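Local coordinates for protein diguanylate cyclase (Marinobacter aquaeolei VT8, PDB 3IGN) that probably catalyses, through this GGDEF domain, the condensation of two GTP molecules into cyclic di-GMP, and binds that product, at residues S102-C107 with N164-S169; A70-N75 with E108-A113. All coordinates share one frame; numbering follows the deposited sequence.

Contact 1 of 2, residues S102-C107 with N164-S169. With C2E (9,9'-[(2R,3R,3aS,5S,7aR,9R,10R,10aS,12S,14aR)-3,5,10,12-tetrahydroxy-5,12-dioxidooctahydro-2H,7H-difuro[3,2-d:3',2'-j][1,3,7,9,2,8]tetraoxadiphosphacyclododecine-2,9-diyl]bis(2-amino-1,9-dihydro-6H-purin-6-one)), chain B.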
loop_
_atom_site.group_PDB
_atom_site.type_symbol
_atom_site.label_atom_id
_atom_site.label_comp_id
_atom_site.label_asym_id
_atom_site.label_seq_id
_atom_site.Cartn_x
_atom_site.Cartn_y
_atom_site.Cartn_z
ATOM N N SER A 102 -2.773 3.719 14.976
ATOM C CA SER A 102 -3.517 2.496 14.688
ATOM C C SER A 102 -3.142 1.950 13.318
ATOM O O SER A 102 -3.129 0.735 13.100
ATOM C CB SER A 102 -5.022 2.764 14.748
ATOM O OG SER A 102 -5.401 3.114 16.066
ATOM N N ALA A 103 -2.873 2.854 12.383
ATOM C CA ALA A 103 -2.472 2.458 11.038
ATOM C C ALA A 103 -1.156 1.684 11.095
ATOM O O ALA A 103 -0.953 0.714 10.371
ATOM C CB ALA A 103 -2.323 3.696 10.161
ATOM N N ARG A 104 -0.267 2.109 11.977
ATOM C CA ARG A 104 1.016 1.439 12.111
ATOM C C ARG A 104 0.824 -0.037 12.452
ATOM O O ARG A 104 1.561 -0.883 11.969
ATOM C CB ARG A 104 1.841 2.146 13.181
ATOM C CG ARG A 104 3.298 1.718 13.216
ATOM C CD ARG A 104 3.932 2.102 14.529
ATOM N NE ARG A 104 4.324 3.503 14.587
ATOM C CZ ARG A 104 5.279 4.037 13.838
ATOM N NH1 ARG A 104 5.933 3.282 12.972
ATOM N NH2 ARG A 104 5.584 5.320 13.967
ATOM N N VAL A 105 -0.191 -0.348 13.249
ATOM C CA VAL A 105 -0.465 -1.734 13.633
ATOM C C VAL A 105 -0.788 -2.628 12.440
ATOM O O VAL A 105 -0.191 -3.688 12.283
ATOM C CB VAL A 105 -1.642 -1.822 14.648
ATOM C CG1 VAL A 105 -1.947 -3.279 14.945
ATOM C CG2 VAL A 105 -1.298 -1.066 15.906
ATOM N N ILE A 106 -1.732 -2.209 11.604
ATOM C CA ILE A 106 -2.086 -2.997 10.434
ATOM C C ILE A 106 -0.898 -3.038 9.477
ATOM O O ILE A 106 -0.612 -4.076 8.883
ATOM C CB ILE A 106 -3.359 -2.417 9.720
ATOM C CG1 ILE A 106 -3.327 -2.703 8.213
ATOM C CG2 ILE A 106 -3.486 -0.938 9.980
ATOM C CD1 ILE A 106 -3.639 -4.134 7.832
ATOM N N CYS A 107 -0.197 -1.916 9.331
ATOM C CA CYS A 107 0.955 -1.886 8.442
ATOM C C CYS A 107 2.043 -2.857 8.905
ATOM O O CYS A 107 2.591 -3.607 8.102
ATOM C CB CYS A 107 1.499 -0.460 8.333
ATOM S SG CYS A 107 0.462 0.615 7.280
ATOM N N ASN A 164 12.190 -2.248 4.612
ATOM C CA ASN A 164 11.545 -3.241 5.480
ATOM C C ASN A 164 11.104 -2.568 6.768
ATOM O O ASN A 164 11.379 -3.040 7.877
ATOM C CB ASN A 164 12.495 -4.406 5.784
ATOM C CG ASN A 164 11.816 -5.518 6.560
ATOM O OD1 ASN A 164 10.603 -5.715 6.449
ATOM N ND2 ASN A 164 12.598 -6.263 7.339
ATOM N N LYS A 165 10.388 -1.461 6.607
ATOM C CA LYS A 165 9.939 -0.676 7.742
ATOM C C LYS A 165 8.733 0.182 7.410
ATOM O O LYS A 165 8.397 0.386 6.243
ATOM C CB LYS A 165 11.067 0.241 8.195
ATOM C CG LYS A 165 11.707 0.984 7.014
ATOM C CD LYS A 165 12.542 2.169 7.453
ATOM C CE LYS A 165 13.351 1.852 8.681
ATOM N NZ LYS A 165 13.422 3.061 9.542
ATOM N N VAL A 166 8.108 0.699 8.463
ATOM C CA VAL A 166 6.939 1.559 8.347
ATOM C C VAL A 166 7.310 2.928 8.888
ATOM O O VAL A 166 7.850 3.033 9.991
ATOM C CB VAL A 166 5.770 1.061 9.219
ATOM C CG1 VAL A 166 4.511 1.866 8.913
ATOM C CG2 VAL A 166 5.551 -0.397 9.022
ATOM N N VAL A 167 7.010 3.978 8.129
ATOM C CA VAL A 167 7.299 5.328 8.586
ATOM C C VAL A 167 6.016 6.137 8.598
ATOM O O VAL A 167 5.244 6.092 7.647
ATOM C CB VAL A 167 8.322 6.049 7.674
ATOM C CG1 VAL A 167 8.323 7.553 7.985
ATOM C CG2 VAL A 167 9.716 5.480 7.908
ATOM N N VAL A 168 5.790 6.862 9.685
ATOM C CA VAL A 168 4.609 7.705 9.805
ATOM C C VAL A 168 5.016 9.137 9.475
ATOM O O VAL A 168 6.037 9.627 9.969
ATOM C CB VAL A 168 4.029 7.664 11.232
ATOM C CG1 VAL A 168 2.913 8.684 11.371
ATOM C CG2 VAL A 168 3.520 6.267 11.547
ATOM N N SER A 169 4.223 9.798 8.631
ATOM C CA SER A 169 4.491 11.175 8.242
ATOM C C SER A 169 4.287 12.097 9.436
ATOM O O SER A 169 3.278 12.003 10.133
ATOM C CB SER A 169 3.551 11.600 7.114
ATOM O OG SER A 169 3.684 12.987 6.838
HETATM P P1 C2E B . -4.629 -5.062 17.902
HETATM O O2P C2E B . -4.517 -5.818 16.486
HETATM O O1P C2E B . -3.296 -5.032 18.552
HETATM O "O5'" C2E B . -5.149 -3.574 17.725
HETATM C "C5'" C2E B . -4.825 -2.821 16.620
HETATM C "C4'" C2E B . -5.485 -1.444 16.630
HETATM O "O4'" C2E B . -5.026 -0.848 15.410
HETATM C "C3'" C2E B . -7.031 -1.541 16.571
HETATM O "O3'" C2E B . -7.786 -0.949 17.640
HETATM C "C2'" C2E B . -7.402 -1.001 15.202
HETATM O "O2'" C2E B . -8.326 0.080 15.318
HETATM C "C1'" C2E B . -6.109 -0.653 14.476
HETATM N N9 C2E B . -6.094 -1.682 13.411
HETATM C C8 C2E B . -5.511 -2.934 13.465
HETATM N N7 C2E B . -5.703 -3.592 12.384
HETATM C C5 C2E B . -6.420 -2.829 11.541
HETATM C C6 C2E B . -6.932 -3.019 10.233
HETATM O O6 C2E B . -6.744 -4.069 9.634
HETATM N N1 C2E B . -7.645 -1.996 9.660
HETATM C C2 C2E B . -7.857 -0.812 10.333
HETATM N N2 C2E B . -8.567 0.192 9.733
HETATM N N3 C2E B . -7.388 -0.626 11.558
HETATM C C4 C2E B . -6.676 -1.591 12.185
HETATM P P11 C2E B . -9.059 -1.889 17.970
HETATM O O21 C2E B . -10.009 -2.106 16.682
HETATM O O11 C2E B . -9.858 -1.298 19.066
HETATM O O5A C2E B . -8.399 -3.267 18.433
HETATM C C5A C2E B . -9.118 -4.413 18.675
HETATM C C4A C2E B . -8.219 -5.560 19.138
HETATM O O4A C2E B . -9.068 -6.712 19.166
HETATM C C3A C2E B . -7.026 -5.841 18.203
HETATM O O3A C2E B . -5.750 -5.778 18.799
HETATM C C2A C2E B . -7.299 -7.184 17.589
HETATM O O2A C2E B . -6.231 -8.116 17.813
HETATM C C1A C2E B . -8.630 -7.666 18.137
HETATM N N91 C2E B . -9.429 -7.594 16.886
HETATM C C81 C2E B . -10.276 -6.580 16.483
HETATM N N71 C2E B . -10.783 -6.843 15.325
HETATM C C51 C2E B . -10.315 -8.027 14.894
HETATM C C61 C2E B . -10.512 -8.805 13.716
HETATM O O61 C2E B . -11.254 -8.414 12.831
HETATM N N11 C2E B . -9.854 -10.000 13.602
HETATM C C21 C2E B . -9.011 -10.441 14.599
HETATM N N21 C2E B . -8.364 -11.644 14.453
HETATM N N31 C2E B . -8.815 -9.724 15.701
HETATM C C41 C2E B . -9.438 -8.528 15.886
HETATM O O HOH W 1 7.811 6.568 11.889
#
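A single water links Arg104 to Val168: it accepts from the backbone N of Val168 at 3.0 Å and, more loosely, from NH2 of Arg104, lying at the edge of the guanidinium in its plane. The Arg104 chain leaves the helix with CG anti to the backbone N (chi1 -168°) and bends at chi3, which carries the guanidinium out over the strand. There CG2 of Val168 sits over one face, 3.3 Å from NH2 of Arg104 and offset toward the rim, the two side chains crossing at about a right angle. NH1 of Arg104 comes no closer than 3.6 Å to the carbonyl O of Val166, and no direct hydrogen bond joins the two segments. Deeper in, the contact turns apolar: CB of Cys107 rests 3.8 Å from CG1 of Val166, with CG2 of the same valine slightly farther off. Val105 and Ile106 face elsewhere, against cyclic di-GMP; CB of Ile106 lies 3.6 Å from C5 of a guanine. Helix 102-107 runs nearly antiparallel to edge strand 166-168, at 167°. That strand pairs with strand 130-136, whose Ile134 touches both Cys107 and Val166, while helix 144-160 packs against Val167.

Contact 2 of 2, residues A70-N75 with E108-A113. With C2E (9,9'-[(2R,3R,3aS,5S,7aR,9R,10R,10aS,12S,14aR)-3,5,10,12-tetrahydroxy-5,12-dioxidooctahydro-2H,7H-difuro[3,2-d:3',2'-j][1,3,7,9,2,8]tetraoxadiphosphacyclododecine-2,9-diyl]bis(2-amino-1,9-dihydro-6H-purin-6-one)), chain C.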
loop_
_atom_site.group_PDB
_atom_site.type_symbol
_atom_site.label_atom_id
_atom_site.label_comp_id
_atom_site.label_asym_id
_atom_site.label_seq_id
_atom_site.Cartn_x
_atom_site.Cartn_y
_atom_site.Cartn_z
ATOM N N ALA A 70 -0.396 -8.599 -2.811
ATOM C CA ALA A 70 -1.802 -8.223 -2.850
ATOM C C ALA A 70 -2.617 -9.190 -1.999
ATOM O O ALA A 70 -3.541 -8.784 -1.297
ATOM C CB ALA A 70 -2.312 -8.233 -4.286
ATOM N N ASP A 71 -2.279 -10.474 -2.069
ATOM C CA ASP A 71 -2.995 -11.473 -1.290
ATOM C C ASP A 71 -2.787 -11.249 0.198
ATOM O O ASP A 71 -3.732 -11.340 0.980
ATOM C CB ASP A 71 -2.555 -12.886 -1.680
ATOM C CG ASP A 71 -3.013 -13.271 -3.072
ATOM O OD1 ASP A 71 -4.013 -12.695 -3.548
ATOM O OD2 ASP A 71 -2.383 -14.155 -3.688
ATOM N N VAL A 72 -1.554 -10.953 0.591
ATOM C CA VAL A 72 -1.257 -10.702 1.994
ATOM C C VAL A 72 -2.069 -9.495 2.455
ATOM O O VAL A 72 -2.636 -9.492 3.550
ATOM C CB VAL A 72 0.243 -10.411 2.209
ATOM C CG1 VAL A 72 0.476 -9.917 3.627
ATOM C CG2 VAL A 72 1.058 -11.681 1.960
ATOM N N THR A 73 -2.129 -8.478 1.603
ATOM C CA THR A 73 -2.858 -7.253 1.915
ATOM C C THR A 73 -4.352 -7.538 2.039
ATOM O O THR A 73 -4.976 -7.218 3.051
ATOM C CB THR A 73 -2.644 -6.199 0.816
ATOM O OG1 THR A 73 -1.241 -5.937 0.677
ATOM C CG2 THR A 73 -3.374 -4.902 1.159
ATOM N N ARG A 74 -4.913 -8.148 1.000
ATOM C CA ARG A 74 -6.332 -8.475 0.969
ATOM C C ARG A 74 -6.760 -9.306 2.175
ATOM O O ARG A 74 -7.825 -9.075 2.747
ATOM C CB ARG A 74 -6.668 -9.227 -0.325
ATOM C CG ARG A 74 -8.108 -9.723 -0.406
ATOM C CD ARG A 74 -8.371 -10.508 -1.679
ATOM N NE ARG A 74 -8.236 -9.681 -2.873
ATOM C CZ ARG A 74 -7.253 -9.796 -3.759
ATOM N NH1 ARG A 74 -6.308 -10.712 -3.594
ATOM N NH2 ARG A 74 -7.217 -8.991 -4.812
ATOM N N ASN A 75 -5.922 -10.256 2.575
ATOM C CA ASN A 75 -6.251 -11.121 3.699
ATOM C C ASN A 75 -5.857 -10.570 5.062
ATOM O O ASN A 75 -6.080 -11.216 6.083
ATOM C CB ASN A 75 -5.615 -12.498 3.494
ATOM C CG ASN A 75 -6.116 -13.183 2.239
ATOM O OD1 ASN A 75 -7.320 -13.336 2.048
ATOM N ND2 ASN A 75 -5.197 -13.600 1.378
ATOM N N GLU A 108 2.337 -2.855 10.200
ATOM C CA GLU A 108 3.346 -3.758 10.746
ATOM C C GLU A 108 2.936 -5.212 10.540
ATOM O O GLU A 108 3.766 -6.054 10.197
ATOM C CB GLU A 108 3.547 -3.481 12.235
ATOM C CG GLU A 108 4.449 -4.476 12.956
ATOM C CD GLU A 108 5.880 -4.468 12.445
ATOM O OE1 GLU A 108 6.222 -3.600 11.607
ATOM O OE2 GLU A 108 6.667 -5.330 12.893
ATOM N N ARG A 109 1.653 -5.504 10.745
ATOM C CA ARG A 109 1.156 -6.862 10.572
ATOM C C ARG A 109 1.392 -7.294 9.130
ATOM O O ARG A 109 1.789 -8.425 8.872
ATOM C CB ARG A 109 -0.337 -6.940 10.917
ATOM C CG ARG A 109 -0.848 -8.361 11.093
ATOM C CD ARG A 109 -2.249 -8.397 11.699
ATOM N NE ARG A 109 -3.252 -7.817 10.810
ATOM C CZ ARG A 109 -3.946 -6.718 11.086
ATOM N NH1 ARG A 109 -3.747 -6.076 12.227
ATOM N NH2 ARG A 109 -4.833 -6.258 10.214
ATOM N N ILE A 110 1.161 -6.387 8.184
ATOM C CA ILE A 110 1.391 -6.711 6.782
ATOM C C ILE A 110 2.897 -6.834 6.519
ATOM O O ILE A 110 3.345 -7.776 5.857
ATOM C CB ILE A 110 0.795 -5.636 5.831
ATOM C CG1 ILE A 110 -0.727 -5.785 5.745
ATOM C CG2 ILE A 110 1.394 -5.789 4.444
ATOM C CD1 ILE A 110 -1.400 -4.759 4.842
ATOM N N ARG A 111 3.681 -5.890 7.038
ATOM C CA ARG A 111 5.133 -5.933 6.847
ATOM C C ARG A 111 5.690 -7.268 7.309
ATOM O O ARG A 111 6.458 -7.910 6.600
ATOM C CB ARG A 111 5.836 -4.832 7.645
ATOM C CG ARG A 111 7.323 -4.662 7.300
ATOM C CD ARG A 111 8.075 -3.932 8.406
ATOM N NE ARG A 111 8.010 -4.680 9.657
ATOM C CZ ARG A 111 8.627 -5.838 9.866
ATOM N NH1 ARG A 111 9.371 -6.380 8.911
ATOM N NH2 ARG A 111 8.473 -6.474 11.020
ATOM N N GLU A 112 5.301 -7.678 8.511
ATOM C CA GLU A 112 5.785 -8.931 9.076
ATOM C C GLU A 112 5.325 -10.137 8.271
ATOM O O GLU A 112 6.094 -11.076 8.057
ATOM C CB GLU A 112 5.319 -9.064 10.527
ATOM C CG GLU A 112 6.161 -10.025 11.352
ATOM C CD GLU A 112 5.765 -10.031 12.820
ATOM O OE1 GLU A 112 5.385 -8.957 13.334
ATOM O OE2 GLU A 112 5.848 -11.102 13.460
ATOM N N ALA A 113 4.075 -10.117 7.820
ATOM C CA ALA A 113 3.543 -11.228 7.041
ATOM C C ALA A 113 4.329 -11.375 5.744
ATOM O O ALA A 113 4.555 -12.485 5.263
ATOM C CB ALA A 113 2.069 -11.003 6.742
HETATM P P1 C2E C . -13.181 -7.982 8.402
HETATM O O2P C2E C . -13.093 -6.675 9.337
HETATM O O1P C2E C . -13.458 -7.610 7.010
HETATM O "O5'" C2E C . -11.827 -8.822 8.432
HETATM C "C5'" C2E C . -10.578 -8.259 8.543
HETATM C "C4'" C2E C . -9.484 -9.329 8.475
HETATM O "O4'" C2E C . -8.264 -8.600 8.631
HETATM C "C3'" C2E C . -9.605 -10.328 9.649
HETATM O "O3'" C2E C . -9.771 -11.718 9.346
HETATM C "C2'" C2E C . -8.408 -10.044 10.544
HETATM O "O2'" C2E C . -7.624 -11.205 10.826
HETATM C "C1'" C2E C . -7.633 -8.899 9.904
HETATM N N9 C2E C . -7.864 -7.818 10.878
HETATM C C8 C2E C . -8.775 -6.794 10.780
HETATM N N7 C2E C . -8.737 -6.037 11.811
HETATM C C5 C2E C . -7.807 -6.504 12.654
HETATM C C6 C2E C . -7.338 -6.088 13.922
HETATM O O6 C2E C . -7.815 -5.112 14.465
HETATM N N1 C2E C . -6.346 -6.816 14.526
HETATM C C2 C2E C . -5.809 -7.929 13.912
HETATM N N2 C2E C . -4.816 -8.634 14.544
HETATM N N3 C2E C . -6.244 -8.332 12.719
HETATM C C4 C2E C . -7.224 -7.651 12.068
HETATM P P11 C2E C . -10.755 -12.390 10.423
HETATM O O21 C2E C . -10.240 -12.203 11.935
HETATM O O11 C2E C . -10.921 -13.838 10.141
HETATM O O5A C2E C . -12.119 -11.625 10.219
HETATM C C5A C2E C . -13.187 -11.791 11.052
HETATM C C4A C2E C . -14.357 -10.951 10.589
HETATM O O4A C2E C . -15.322 -11.050 11.632
HETATM C C3A C2E C . -14.005 -9.469 10.336
HETATM O O3A C2E C . -14.286 -8.992 9.022
HETATM C C2A C2E C . -14.748 -8.718 11.405
HETATM O O2A C2E C . -15.633 -7.760 10.828
HETATM C C1A C2E C . -15.479 -9.741 12.263
HETATM N N91 C2E C . -14.694 -9.623 13.523
HETATM C C81 C2E C . -13.791 -10.523 14.046
HETATM N N71 C2E C . -13.287 -10.076 15.153
HETATM C C51 C2E C . -13.814 -8.872 15.428
HETATM C C61 C2E C . -13.646 -7.935 16.478
HETATM O O61 C2E C . -12.865 -8.161 17.388
HETATM N N11 C2E C . -14.371 -6.772 16.444
HETATM C C21 C2E C . -15.246 -6.519 15.411
HETATM N N21 C2E C . -15.961 -5.354 15.407
HETATM N N31 C2E C . -15.411 -7.391 14.423
HETATM C C41 C2E C . -14.732 -8.563 14.399
#
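The end of Ile110 lies against Thr73, the two side chains crossing obliquely: CD1 of Ile110 is 4.1 Å from the CA of Thr73 and about as far from its CG2. The isoleucine does not start out aimed at the other helix; CG1 stands anti to the carbonyl carbon (chi1 -76°) and an extended chi2 then takes CD1 across. From the neighbouring residue, CG1 of Val72 reaches the CB of Ala113, about one turn on from Ile110, at 3.7 Å, the closest approach here, and passes CG2 of Ile110 at 4.3 Å. The helices run in roughly opposite directions, at 143°, their axes 9.9 Å apart. Thr73 turns its hydroxyl back along its own helix to the carbonyl O of Thr69, leaving its methyl for Ile110. On the flank of helix 108-113, Arg109 lays its guanidinium over a guanine of cyclic di-GMP, with N3 of the base 3.2 Å above the centre of the plane; its NH2 also bonds to the carbonyl O of Asn76. Arg111, whose side chain starts away from the other segment, grips Glu108 side-on, NE of Arg111 reaching OE1 of Glu108 at 2.9 Å. The two segments meet through aliphatic carbons, without a hydrogen bond or salt bridge between them, while the charged side chains find partners away from this interface: the ligand, their own helices and nearby loops.

Overall arrangement
Both contacts use helix 100-115, the first at residues 102-107 and the second at 108-113, with centres about 12 Å apart. Contact 2 is the buried one, a helix pair beside the central sheet where Ile93 of strand 90-96 touches Thr73 and Ile110. Contact 1 is only partly buried: apolar at Cys107, but ending at an exposed arginine and a water beside the edge strand. Arg111 ties them together, its NH1 probably hydrogen-bonding to OD1 of Asn164 at 2.8 Å. Two cyclic di-GMP molecules border them: one meets the aliphatic side chains of 102-107, the other lies on the flat guanidinium of Arg109.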